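Local coordinates for protein alcohol dehydrogenase (Escherichia coli, PDB 5VM2) that probably oxidises or reduces an alcohol or carbonyl substrate of unknown identity with NAD(H) or NADP(H), at residues G123-H127 with I343-D347; K170-I174 with C229-T233; L182-A187 with R308-M314; E195-V201 with A214-G220; M236-V241 with A254-M259. All blocks are in the same frame, centred on the assembly; numbering follows the deposited sequence.

Contact 1: residues G123-H127 with I343-D347; sequences GALTH and IKISD
L125 and I343 meet through their terminal methyls, CD2 of L125 lying 3.8 Å from CD1 of I343, and the two side chains run at about a right angle to each other. I345 points its CB toward 123-127 and divides its work between two branches. With CG1 anti to the carbonyl carbon (chi1 -57°), the arm ending in CD1 extends to the backbone of A124-T126; CG2, on the other branch, goes to the imidazole of H127. The ring approaches that methyl obliquely, H127 ND1 being 3.3 Å from I345 CG2. Y321 packs edge-to-face with the same imidazole.

L125 is the centre of an inverse gamma turn, closed by a weak bond from T126 N to A124 O of 2.8 Å. This turn belongs to the loop between strands 113-114 and 128-132, in the part of the chain related to the GroES-like domain of alcohol dehydrogenases, while 343-347 is the end of strand 340-344 and the C-terminal tail that follows it. V36 of strand 28-37 touches A124, L125 and I345, so both segments rest against that strand.

Among the polar groups there is no hydrogen bond between the segments. H127 CE1 meets S346 O at 3.4 Å, near the plane of the ring. T126 turns its CB away and its OG1 is hydrogen-bonded to S4 O, but T126 O is buried, 3.6 Å from I345 CD1, with no polar partner in the model. S346 and D347, at the exposed end, are poorly ordered.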
# COMPACT_ATOMS: atom_id res chain seq x y z
N GLY A 123 -1.72 1.84 -16.34
CA GLY A 123 -2.60 1.82 -15.19
C GLY A 123 -3.33 0.50 -15.03
O GLY A 123 -3.61 -0.20 -16.00
N ALA A 124 -3.64 0.16 -13.77
CA ALA A 124 -4.45 -1.02 -13.50
C ALA A 124 -5.91 -0.80 -13.85
O ALA A 124 -6.66 -1.77 -14.00
CB ALA A 124 -4.31 -1.43 -12.04
N LEU A 125 -6.34 0.46 -13.97
CA LEU A 125 -7.72 0.79 -14.35
C LEU A 125 -7.90 0.51 -15.84
O LEU A 125 -7.79 1.38 -16.70
CB LEU A 125 -8.03 2.24 -14.01
CG LEU A 125 -8.07 2.54 -12.51
CD1 LEU A 125 -8.10 4.03 -12.24
CD2 LEU A 125 -9.27 1.85 -11.87
N THR A 126 -8.17 -0.76 -16.14
CA THR A 126 -8.42 -1.23 -17.49
C THR A 126 -9.09 -2.59 -17.37
O THR A 126 -9.04 -3.23 -16.32
CB THR A 126 -7.13 -1.32 -18.32
OG1 THR A 126 -7.42 -1.79 -19.64
CG2 THR A 126 -6.14 -2.26 -17.65
N HIS A 127 -9.73 -3.03 -18.45
CA HIS A 127 -10.40 -4.32 -18.41
C HIS A 127 -9.40 -5.47 -18.54
O HIS A 127 -9.61 -6.53 -17.94
CB HIS A 127 -11.46 -4.43 -19.52
CG HIS A 127 -12.69 -3.63 -19.24
ND1 HIS A 127 -13.60 -3.97 -18.26
CD2 HIS A 127 -13.17 -2.50 -19.82
CE1 HIS A 127 -14.58 -3.08 -18.25
NE2 HIS A 127 -14.35 -2.18 -19.19
N ILE A 343 -12.34 0.26 -6.78
CA ILE A 343 -13.11 0.43 -8.01
C ILE A 343 -13.38 -0.95 -8.58
O ILE A 343 -12.45 -1.73 -8.81
CB ILE A 343 -12.39 1.33 -9.02
CG1 ILE A 343 -12.24 2.75 -8.46
CG2 ILE A 343 -13.15 1.36 -10.33
CD1 ILE A 343 -11.22 3.59 -9.17
N LYS A 344 -14.66 -1.26 -8.79
CA LYS A 344 -15.09 -2.54 -9.33
C LYS A 344 -15.13 -2.44 -10.85
O LYS A 344 -15.81 -1.58 -11.41
CB LYS A 344 -16.46 -2.92 -8.79
CG LYS A 344 -16.95 -4.29 -9.22
CD LYS A 344 -18.34 -4.58 -8.69
CE LYS A 344 -18.54 -6.06 -8.43
NZ LYS A 344 -18.08 -6.90 -9.56
N ILE A 345 -14.38 -3.32 -11.53
CA ILE A 345 -14.37 -3.33 -12.99
C ILE A 345 -15.11 -4.56 -13.49
O ILE A 345 -14.52 -5.63 -13.67
CB ILE A 345 -12.94 -3.27 -13.55
CG1 ILE A 345 -12.21 -2.04 -13.02
CG2 ILE A 345 -12.97 -3.25 -15.07
CD1 ILE A 345 -10.74 -2.04 -13.33
N SER A 346 -16.41 -4.41 -13.70
CA SER A 346 -17.20 -5.36 -14.46
C SER A 346 -17.46 -4.78 -15.85
O SER A 346 -17.22 -3.60 -16.11
CB SER A 346 -18.52 -5.67 -13.74
OG SER A 346 -19.21 -4.47 -13.43
N ASP A 347 -17.96 -5.63 -16.75
CA ASP A 347 -18.36 -5.11 -18.04
C ASP A 347 -19.74 -4.48 -17.92
O ASP A 347 -19.97 -3.36 -18.38
CB ASP A 347 -18.36 -6.19 -19.12
CG ASP A 347 -18.45 -5.61 -20.52
OD1 ASP A 347 -18.04 -4.44 -20.70
OD2 ASP A 347 -18.92 -6.31 -21.43
OXT ASP A 347 -20.65 -5.07 -17.34

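Contact 2: residues K170-I174 with C229-T233; sequences KKIII and CQQFT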
# COMPACT_ATOMS: atom_id res chain seq x y z
N LYS A 170 7.99 -6.25 22.22
CA LYS A 170 8.31 -4.93 21.68
C LYS A 170 7.05 -4.07 21.71
O LYS A 170 6.03 -4.43 21.11
CB LYS A 170 8.87 -5.04 20.27
CG LYS A 170 10.20 -5.77 20.24
CD LYS A 170 10.91 -5.67 18.91
CE LYS A 170 12.36 -6.14 19.05
NZ LYS A 170 13.03 -6.33 17.73
N LYS A 171 7.12 -2.96 22.44
CA LYS A 171 5.99 -2.04 22.50
C LYS A 171 6.02 -1.15 21.27
O LYS A 171 7.07 -0.61 20.92
CB LYS A 171 6.05 -1.19 23.77
CG LYS A 171 5.93 -1.98 25.05
CD LYS A 171 5.74 -1.06 26.24
CE LYS A 171 4.41 -0.34 26.17
NZ LYS A 171 3.26 -1.24 26.45
N ILE A 172 4.87 -1.00 20.62
CA ILE A 172 4.79 -0.38 19.30
C ILE A 172 3.83 0.79 19.34
O ILE A 172 2.75 0.72 19.95
CB ILE A 172 4.38 -1.42 18.24
CG1 ILE A 172 5.48 -2.49 18.13
CG2 ILE A 172 4.13 -0.77 16.89
CD1 ILE A 172 5.30 -3.43 16.98
N ILE A 173 4.23 1.89 18.70
CA ILE A 173 3.37 3.05 18.47
C ILE A 173 3.27 3.24 16.97
O ILE A 173 4.29 3.32 16.27
CB ILE A 173 3.93 4.32 19.13
CG1 ILE A 173 3.97 4.17 20.65
CG2 ILE A 173 3.07 5.51 18.74
CD1 ILE A 173 4.65 5.32 21.35
N ILE A 174 2.04 3.30 16.46
CA ILE A 174 1.78 3.55 15.06
C ILE A 174 1.14 4.92 14.94
O ILE A 174 0.04 5.16 15.46
CB ILE A 174 0.88 2.46 14.46
CG1 ILE A 174 1.63 1.12 14.47
CG2 ILE A 174 0.45 2.83 13.05
CD1 ILE A 174 0.81 -0.04 14.05
N CYS A 229 1.44 8.65 25.08
CA CYS A 229 2.40 7.62 24.69
C CYS A 229 3.40 7.34 25.81
O CYS A 229 3.80 6.19 26.02
CB CYS A 229 3.13 8.05 23.42
SG CYS A 229 2.14 7.90 21.91
N GLN A 230 3.83 8.38 26.53
CA GLN A 230 4.73 8.17 27.65
C GLN A 230 4.07 7.35 28.75
O GLN A 230 4.72 6.51 29.39
CB GLN A 230 5.21 9.52 28.20
CG GLN A 230 6.29 10.18 27.34
CD GLN A 230 7.51 9.29 27.15
OE1 GLN A 230 7.62 8.58 26.15
NE2 GLN A 230 8.42 9.33 28.12
N GLN A 231 2.78 7.58 28.99
CA GLN A 231 2.03 6.70 29.89
C GLN A 231 2.00 5.28 29.34
O GLN A 231 2.26 4.32 30.07
CB GLN A 231 0.61 7.24 30.08
CG GLN A 231 -0.30 6.29 30.85
CD GLN A 231 -1.75 6.74 30.84
OE1 GLN A 231 -2.05 7.91 30.60
NE2 GLN A 231 -2.65 5.80 31.10
N PHE A 232 1.70 5.14 28.05
CA PHE A 232 1.62 3.82 27.43
C PHE A 232 2.92 3.05 27.58
O PHE A 232 2.91 1.84 27.83
CB PHE A 232 1.24 3.99 25.95
CG PHE A 232 1.41 2.75 25.12
CD1 PHE A 232 2.34 2.72 24.08
CD2 PHE A 232 0.63 1.63 25.34
CE1 PHE A 232 2.50 1.59 23.30
CE2 PHE A 232 0.78 0.49 24.56
CZ PHE A 232 1.71 0.47 23.54
N THR A 233 4.06 3.73 27.46
CA THR A 233 5.37 3.09 27.53
C THR A 233 6.05 3.28 28.88
O THR A 233 7.25 3.01 28.99
CB THR A 233 6.28 3.62 26.41
OG1 THR A 233 6.54 5.02 26.62
CG2 THR A 233 5.64 3.42 25.05
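K171 lies over the ring of F232, the two side chains approaching from opposite directions. From CB, which points toward 229-233, the lysine chain first runs extended through CG to CD and then bends at both chi3 and chi4. These two bends fold its end over the aromatic ring. CE is the first atom to make close contacts: it stands 3.8 Å above the plane of the F232 ring and over its centre, a CH-pi contact only 13° off the ring normal. The same K171 CE lies 3.1 Å from F232 O. At the tip, NZ is over the same face, 3.9 Å from the centroid of the F232 ring and 27° off its normal, which meets the geometry of a cation-pi interaction. NZ also approaches F232 O, but the angle is too poor for a hydrogen bond; a long, weak ion pair with E195 gives the ammonium a second partner.

The contact packs helix 225-232 against strand 171-175 of the six-stranded parallel sheet of the Rossmann-type domain, F232 being the last residue of the helix.

Further along the strand, I173 presents CB toward the helix. Its CG1 is 4.0 Å from F232 CE1 and approaches the ring obliquely, while CD1 reaches C229 SG at 3.6 Å. I172 turns its side chain away, yet I172 O comes within 3.5 Å of F232 CE1. T233, the first residue beyond the helix to leave helical backbone angles, donates its amide to C229 O, and its OG1 is hydrogen-bonded to G237 N.

Contact 3: residues L182-A187 with R308-M314; sequences LMTLQA and RFDVKSM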
# COMPACT_ATOMS: atom_id res chain seq x y z
N LEU A 182 -3.31 1.05 9.37
CA LEU A 182 -4.08 -0.12 9.75
C LEU A 182 -3.45 -1.40 9.22
O LEU A 182 -3.45 -2.43 9.90
CB LEU A 182 -5.52 0.03 9.26
CG LEU A 182 -6.23 1.23 9.89
CD1 LEU A 182 -7.61 1.43 9.29
CD2 LEU A 182 -6.32 1.04 11.40
N MET A 183 -2.89 -1.35 8.01
CA MET A 183 -2.12 -2.49 7.50
C MET A 183 -0.92 -2.78 8.38
O MET A 183 -0.63 -3.95 8.67
CB MET A 183 -1.66 -2.23 6.06
CG MET A 183 -2.78 -2.11 5.04
SD MET A 183 -3.95 -3.47 5.11
CE MET A 183 -4.88 -3.22 3.60
N THR A 184 -0.20 -1.74 8.80
CA THR A 184 0.96 -1.93 9.67
C THR A 184 0.54 -2.51 11.02
O THR A 184 1.21 -3.40 11.55
CB THR A 184 1.69 -0.60 9.86
OG1 THR A 184 2.03 -0.05 8.58
CG2 THR A 184 2.97 -0.80 10.67
N LEU A 185 -0.58 -2.04 11.56
CA LEU A 185 -1.12 -2.59 12.81
C LEU A 185 -1.36 -4.09 12.70
O LEU A 185 -0.91 -4.87 13.55
CB LEU A 185 -2.41 -1.85 13.17
CG LEU A 185 -3.44 -2.48 14.10
CD1 LEU A 185 -2.87 -2.63 15.51
CD2 LEU A 185 -4.73 -1.64 14.09
N GLN A 186 -2.07 -4.52 11.66
CA GLN A 186 -2.35 -5.94 11.50
C GLN A 186 -1.07 -6.73 11.24
O GLN A 186 -0.93 -7.87 11.71
CB GLN A 186 -3.36 -6.14 10.39
CG GLN A 186 -4.69 -5.45 10.68
CD GLN A 186 -5.82 -6.02 9.87
OE1 GLN A 186 -6.34 -7.08 10.17
NE2 GLN A 186 -6.22 -5.30 8.82
N ALA A 187 -0.11 -6.14 10.53
CA ALA A 187 1.17 -6.81 10.35
C ALA A 187 1.90 -6.98 11.68
O ALA A 187 2.43 -8.05 11.97
CB ALA A 187 2.04 -6.05 9.35
N ARG A 308 -6.43 -14.06 9.99
CA ARG A 308 -5.71 -13.28 10.99
C ARG A 308 -5.57 -11.82 10.56
O ARG A 308 -5.59 -10.92 11.41
CB ARG A 308 -4.34 -13.89 11.25
CG ARG A 308 -3.61 -13.29 12.45
CD ARG A 308 -2.43 -14.16 12.87
NE ARG A 308 -2.86 -15.43 13.46
CZ ARG A 308 -2.04 -16.40 13.83
NH1 ARG A 308 -0.72 -16.26 13.67
NH2 ARG A 308 -2.51 -17.52 14.36
N PHE A 309 -5.44 -11.58 9.27
CA PHE A 309 -5.26 -10.25 8.69
C PHE A 309 -6.55 -9.93 7.93
O PHE A 309 -6.87 -10.61 6.95
CB PHE A 309 -4.03 -10.25 7.79
CG PHE A 309 -3.46 -8.88 7.50
CD1 PHE A 309 -2.12 -8.64 7.73
CD2 PHE A 309 -4.24 -7.87 6.96
CE1 PHE A 309 -1.57 -7.40 7.46
CE2 PHE A 309 -3.70 -6.63 6.68
CZ PHE A 309 -2.36 -6.39 6.92
N ASP A 310 -7.29 -8.92 8.39
CA ASP A 310 -8.62 -8.59 7.85
C ASP A 310 -8.50 -7.36 6.96
O ASP A 310 -8.36 -6.24 7.45
CB ASP A 310 -9.61 -8.36 8.99
CG ASP A 310 -11.04 -8.05 8.51
OD1 ASP A 310 -11.28 -7.85 7.30
OD2 ASP A 310 -11.95 -8.00 9.37
N VAL A 311 -8.58 -7.57 5.64
CA VAL A 311 -8.59 -6.46 4.69
C VAL A 311 -10.00 -6.14 4.17
O VAL A 311 -10.23 -5.01 3.72
CB VAL A 311 -7.64 -6.72 3.50
CG1 VAL A 311 -6.20 -6.76 3.98
CG2 VAL A 311 -8.01 -8.01 2.77
N LYS A 312 -10.93 -7.10 4.24
CA LYS A 312 -12.28 -6.86 3.74
C LYS A 312 -13.00 -5.81 4.59
O LYS A 312 -13.71 -4.95 4.05
CB LYS A 312 -13.07 -8.17 3.74
CG LYS A 312 -14.57 -8.01 3.52
CD LYS A 312 -15.25 -9.36 3.37
CE LYS A 312 -14.56 -10.22 2.32
NZ LYS A 312 -14.55 -9.55 0.98
N SER A 313 -12.81 -5.85 5.91
CA SER A 313 -13.45 -4.88 6.79
C SER A 313 -12.95 -3.46 6.56
O SER A 313 -13.59 -2.51 7.03
CB SER A 313 -13.22 -5.27 8.25
OG SER A 313 -13.94 -6.45 8.58
N MET A 314 -11.83 -3.28 5.87
CA MET A 314 -11.31 -1.93 5.68
C MET A 314 -11.98 -1.20 4.52
O MET A 314 -11.98 0.03 4.50
CB MET A 314 -9.80 -1.99 5.47
CG MET A 314 -9.08 -2.65 6.63
SD MET A 314 -7.30 -2.77 6.39
CE MET A 314 -6.91 -1.06 6.01
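Two torsions bring Q186 together with F309 and D310. A chi1 of -160°, which sets CG of F309 anti to its backbone N, brings one face of the ring against Q186 CB; the glutamine's own chi1 sets CG beside the backbone N, and the extended chain beyond it sends the amide to D310. Q186 CB lies over the centre of the F309 ring, 3.5 Å from the centroid and 9° off the normal, a CH-pi contact. This joins helix 179-190 of the Rossmann-type domain, which follows the first strand of the parallel sheet, to the loop that leads from helix 297-305 to strand 315-320 of the mixed sheet.

The amide pairs with both backbone groups of D310. D310 N donates to Q186 OE1 at 2.7 Å, while Q186 NE2 donates to D310 O at 2.7 Å and 173°. D310 O lies in the amide plane of Q186, although NE2 sits well above the carbonyl plane of D310. Using both ends of the amide fixes which way it is turned, and it satisfies the polar tip of a buried side chain.

Two methionine sulfurs meet beside the amide, M183 SD and M314 SD 3.7 Å apart. M183 SD is also at the F309 edge, in plane, a Met-aromatic contact 3.5 Å from CE2, and its methyl packs against V311 CG1. M314 brings its CE within 3.7 Å of L182 CB. L212 also touches Q186 and M314. The turn after D310 is held by its own carboxylate in an Asx motif: S313 N donates to D310 OD1, and S313 OG to D310 OD2, at 2.6 Å.

Contact 4: residues E195-V201 with A214-G220; sequences EIAVVDV and ATVVING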
# COMPACT_ATOMS: atom_id res chain seq x y z
N GLU A 195 1.46 -5.15 22.48
CA GLU A 195 1.20 -3.80 22.99
C GLU A 195 1.40 -2.84 21.83
O GLU A 195 2.54 -2.53 21.46
CB GLU A 195 2.10 -3.47 24.18
CG GLU A 195 2.02 -4.45 25.33
CD GLU A 195 0.78 -4.26 26.18
OE1 GLU A 195 0.34 -3.11 26.33
OE2 GLU A 195 0.25 -5.28 26.68
N ILE A 196 0.30 -2.37 21.24
CA ILE A 196 0.32 -1.52 20.07
C ILE A 196 -0.58 -0.33 20.33
O ILE A 196 -1.80 -0.49 20.48
CB ILE A 196 -0.15 -2.25 18.80
CG1 ILE A 196 0.53 -3.62 18.67
CG2 ILE A 196 0.11 -1.41 17.57
CD1 ILE A 196 0.03 -4.42 17.47
N ALA A 197 -0.01 0.87 20.35
CA ALA A 197 -0.77 2.10 20.44
C ALA A 197 -0.88 2.72 19.05
O ALA A 197 0.10 2.72 18.29
CB ALA A 197 -0.12 3.09 21.41
N VAL A 198 -2.06 3.21 18.71
CA VAL A 198 -2.32 3.80 17.40
C VAL A 198 -2.85 5.22 17.61
O VAL A 198 -3.79 5.42 18.39
CB VAL A 198 -3.31 2.97 16.58
CG1 VAL A 198 -3.66 3.69 15.29
CG2 VAL A 198 -2.74 1.59 16.29
N VAL A 199 -2.25 6.18 16.92
CA VAL A 199 -2.54 7.60 17.07
C VAL A 199 -3.09 8.13 15.76
O VAL A 199 -2.49 7.92 14.70
CB VAL A 199 -1.27 8.38 17.47
CG1 VAL A 199 -1.60 9.85 17.67
CG2 VAL A 199 -0.63 7.78 18.71
N ASP A 200 -4.22 8.83 15.83
CA ASP A 200 -4.74 9.56 14.68
C ASP A 200 -5.58 10.73 15.21
O ASP A 200 -5.58 11.01 16.41
CB ASP A 200 -5.55 8.65 13.75
CG ASP A 200 -5.83 9.29 12.41
OD1 ASP A 200 -5.38 8.76 11.37
OD2 ASP A 200 -6.51 10.34 12.39
N VAL A 201 -6.30 11.39 14.31
CA VAL A 201 -7.12 12.55 14.68
C VAL A 201 -8.58 12.37 14.30
O VAL A 201 -9.38 13.26 14.57
CB VAL A 201 -6.56 13.85 14.06
CG1 VAL A 201 -5.21 14.19 14.66
CG2 VAL A 201 -6.48 13.73 12.53
N ALA A 214 -5.76 -2.73 17.83
CA ALA A 214 -4.91 -1.81 18.57
C ALA A 214 -5.12 -2.00 20.07
O ALA A 214 -6.25 -2.11 20.54
CB ALA A 214 -5.22 -0.37 18.17
N THR A 215 -4.01 -2.06 20.82
CA THR A 215 -4.11 -2.16 22.28
C THR A 215 -4.70 -0.89 22.88
O THR A 215 -5.57 -0.94 23.75
CB THR A 215 -2.73 -2.43 22.88
OG1 THR A 215 -2.20 -3.64 22.34
CG2 THR A 215 -2.83 -2.56 24.40
N VAL A 216 -4.19 0.27 22.46
CA VAL A 216 -4.67 1.57 22.92
C VAL A 216 -4.80 2.45 21.69
O VAL A 216 -4.01 2.34 20.76
CB VAL A 216 -3.71 2.19 23.96
CG1 VAL A 216 -4.16 3.59 24.37
CG2 VAL A 216 -3.59 1.30 25.19
N VAL A 217 -5.81 3.31 21.67
CA VAL A 217 -5.99 4.29 20.61
C VAL A 217 -5.95 5.68 21.22
O VAL A 217 -6.48 5.91 22.32
CB VAL A 217 -7.29 4.06 19.82
CG1 VAL A 217 -7.20 2.76 19.03
CG2 VAL A 217 -8.49 4.04 20.76
N ILE A 218 -5.31 6.62 20.53
CA ILE A 218 -5.03 7.94 21.06
C ILE A 218 -5.43 8.97 20.02
O ILE A 218 -4.93 8.93 18.88
CB ILE A 218 -3.55 8.10 21.46
CG1 ILE A 218 -3.23 7.24 22.68
CG2 ILE A 218 -3.22 9.56 21.73
CD1 ILE A 218 -1.77 6.83 22.78
N ASN A 219 -6.32 9.89 20.39
CA ASN A 219 -6.75 10.95 19.49
C ASN A 219 -5.89 12.18 19.78
O ASN A 219 -6.11 12.90 20.75
CB ASN A 219 -8.23 11.24 19.69
CG ASN A 219 -8.76 12.29 18.71
OD1 ASN A 219 -8.04 13.21 18.33
ND2 ASN A 219 -10.01 12.14 18.31
N GLY A 220 -4.92 12.42 18.89
CA GLY A 220 -3.99 13.52 19.03
C GLY A 220 -4.62 14.90 18.96
O GLY A 220 -3.96 15.88 19.33
O HOH W 1 -11.40 14.23 16.24
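I196 O is gripped by two amides of the 214-220 segment: V216 N at 3.2 Å with a 162° angle, and T215 N, closer but badly bent at 125° and therefore weak. T215 also bonds the amide of the same residue: its OG1, set beside its own backbone N, accepts from I196 N at 3.0 Å and also bonds to T194 O. This side chain extends the ladder one residue before the strand begins.

From there the two form a parallel pair, edge strand 216-219 of the Rossmann sheet and its neighbour 195-200, joined through helix 203-211 as a beta-alpha-beta crossover. Their axes are 4.7 Å apart with 21° between directions. V198 N to V216 O, I218 N to V198 O, D200 N to I218 O and G220 N to D200 O follow in turn, and CA-H...O contacts such as A197 CA to V216 O (3.3 Å) lie between them.

A197, V199, V216 and I218 occupy the face carrying helix 225-232; there V199 CG2 meets I218 CB at 4.0 Å. The other face, with V198, V217, D200 and N219, is packed by helix 203-211, and V198 CG2 reaches back to A214 CB. D200 ends the strand with OD2 bonded to L202 N and OD1 to A177 N, beside the probable GxGxxG turn. An acid at this strand end often marks NAD(H)-type cofactor binding, although no cofactor is present. N219 OD1 is held by A221 N and K222 N. A water closes the end, donating to V201 O at 2.8 Å and accepting from N219 ND2 at 3.3 Å.

Contact 5: residues M236-V241 with A254-M259; sequences MGADIV and APYLVM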
# COMPACT_ATOMS: atom_id res chain seq x y z
N MET A 236 9.31 5.13 29.17
CA MET A 236 10.52 4.59 28.56
C MET A 236 10.57 4.79 27.06
O MET A 236 11.66 4.74 26.48
CB MET A 236 10.64 3.09 28.86
CG MET A 236 10.21 2.67 30.25
SD MET A 236 11.40 3.12 31.53
CE MET A 236 10.32 3.43 32.93
N GLY A 237 9.46 5.13 26.41
CA GLY A 237 9.41 5.17 24.96
C GLY A 237 9.12 3.80 24.37
O GLY A 237 9.27 2.76 25.01
N ALA A 238 8.68 3.80 23.12
CA ALA A 238 8.34 2.56 22.44
C ALA A 238 9.56 1.94 21.78
O ALA A 238 10.49 2.63 21.34
CB ALA A 238 7.25 2.81 21.39
N ASP A 239 9.56 0.60 21.70
CA ASP A 239 10.61 -0.11 20.96
C ASP A 239 10.64 0.31 19.50
O ASP A 239 11.71 0.49 18.91
CB ASP A 239 10.40 -1.62 21.06
CG ASP A 239 10.58 -2.14 22.47
OD1 ASP A 239 9.64 -2.01 23.28
OD2 ASP A 239 11.67 -2.67 22.76
N ILE A 240 9.47 0.45 18.88
CA ILE A 240 9.36 0.78 17.47
C ILE A 240 8.26 1.81 17.32
O ILE A 240 7.17 1.64 17.87
CB ILE A 240 9.03 -0.46 16.61
CG1 ILE A 240 10.06 -1.58 16.81
CG2 ILE A 240 8.94 -0.07 15.15
CD1 ILE A 240 9.53 -2.97 16.46
N VAL A 241 8.54 2.88 16.59
CA VAL A 241 7.52 3.86 16.21
C VAL A 241 7.40 3.82 14.70
O VAL A 241 8.40 4.02 13.98
CB VAL A 241 7.86 5.28 16.69
CG1 VAL A 241 6.73 6.23 16.32
CG2 VAL A 241 8.10 5.29 18.19
N ALA A 254 7.98 11.58 16.25
CA ALA A 254 8.53 10.26 16.56
C ALA A 254 9.78 10.29 17.42
O ALA A 254 9.92 9.39 18.28
CB ALA A 254 8.80 9.50 15.25
N PRO A 255 10.72 11.24 17.27
CA PRO A 255 11.87 11.27 18.20
C PRO A 255 11.47 11.28 19.67
O PRO A 255 12.17 10.68 20.50
CB PRO A 255 12.59 12.57 17.81
CG PRO A 255 12.27 12.75 16.39
CD PRO A 255 10.88 12.22 16.18
N TYR A 256 10.37 11.95 20.01
CA TYR A 256 9.94 12.05 21.39
C TYR A 256 9.21 10.81 21.89
O TYR A 256 8.88 10.74 23.08
CB TYR A 256 9.04 13.29 21.54
CG TYR A 256 9.76 14.56 21.15
CD1 TYR A 256 9.70 15.06 19.86
CD2 TYR A 256 10.54 15.25 22.08
CE1 TYR A 256 10.37 16.22 19.50
CE2 TYR A 256 11.21 16.41 21.74
CZ TYR A 256 11.12 16.89 20.45
OH TYR A 256 11.79 18.04 20.11
N LEU A 257 8.97 9.83 21.02
CA LEU A 257 8.15 8.67 21.35
C LEU A 257 8.91 7.36 21.43
O LEU A 257 8.37 6.38 21.96
CB LEU A 257 7.02 8.51 20.32
CG LEU A 257 6.09 9.71 20.14
CD1 LEU A 257 5.06 9.42 19.06
CD2 LEU A 257 5.41 10.07 21.44
N VAL A 258 10.14 7.31 20.93
CA VAL A 258 10.91 6.08 20.80
C VAL A 258 11.87 5.96 21.97
O VAL A 258 12.36 6.96 22.51
CB VAL A 258 11.68 6.05 19.45
CG1 VAL A 258 12.72 7.15 19.40
CG2 VAL A 258 12.32 4.69 19.19
N MET A 259 12.14 4.72 22.38
CA MET A 259 13.09 4.46 23.45
C MET A 259 14.52 4.51 22.91
O MET A 259 14.77 4.35 21.71
CB MET A 259 12.84 3.10 24.08
CG MET A 259 13.39 1.94 23.27
SD MET A 259 13.08 0.33 24.02
CE MET A 259 12.79 0.76 25.72
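A238 is bonded on both sides to the 254-259 segment, and this is the tight part of the contact. Its N donates to L257 O at 2.8 Å and 172°, in the carbonyl plane, and its O receives M259 N at 2.9 Å. The pair makes a single parallel bridge between A238 and V258, whose side chains diverge. G237 precedes it with a positive phi of 85°, and here backbone passes directly against backbone: G237 CA lies 3.4 Å from L257 O and 4.0 Å from M259 CA, with no side chain on the glycine to hold the chains apart. Nearby, V241 faces the second segment: CG2 lies 3.9 Å from V258 CB, and CG1 packs on A254 CB.

The partly exposed side is built of M259, M236 and D239. A chi1 of 79° places CG of M259 between its own N and carbonyl carbon, and the side chain then runs alongside D239 in the same direction, with SD 3.5 Å from D239 OD2. M259 CB is 3.1 Å from M236 O. At the solvent side, the side chain of M236 comes no nearer than CB to M259 CE, 4.5 Å, and its thioether leads away.

The chain turns a corner at D239, whose OD1 accepts from K171 N in strand 171-175. V241 makes backbone hydrogen bonds with K263 and M265 of strand 262-267, while L257 is packed by I226 and C229 of helix 225-232 and by I173 and L175 of strand 171-175.

Overall arrangement
From the N terminus, contact 1 opens first at 123-127 and closes last at the C terminus, so the other four lie within its loop and it ties the GroES-like part to the chain end. Contact 2 opens at 170-174 and closes at 229-233; contact 3 opens between, at 182-187, and closes at 308-314, so the two cross. Contact 4 lies within both loops, and contact 5 follows contact 2 in series inside contact 3. Contacts 2, 4 and 5 gather on one parallel sheet, where I174 N meets A197 O at 2.7 Å and I173 N meets I240 O at 3.1 Å. Contact 1 stands about 41 Å, centre to centre, from contact 2.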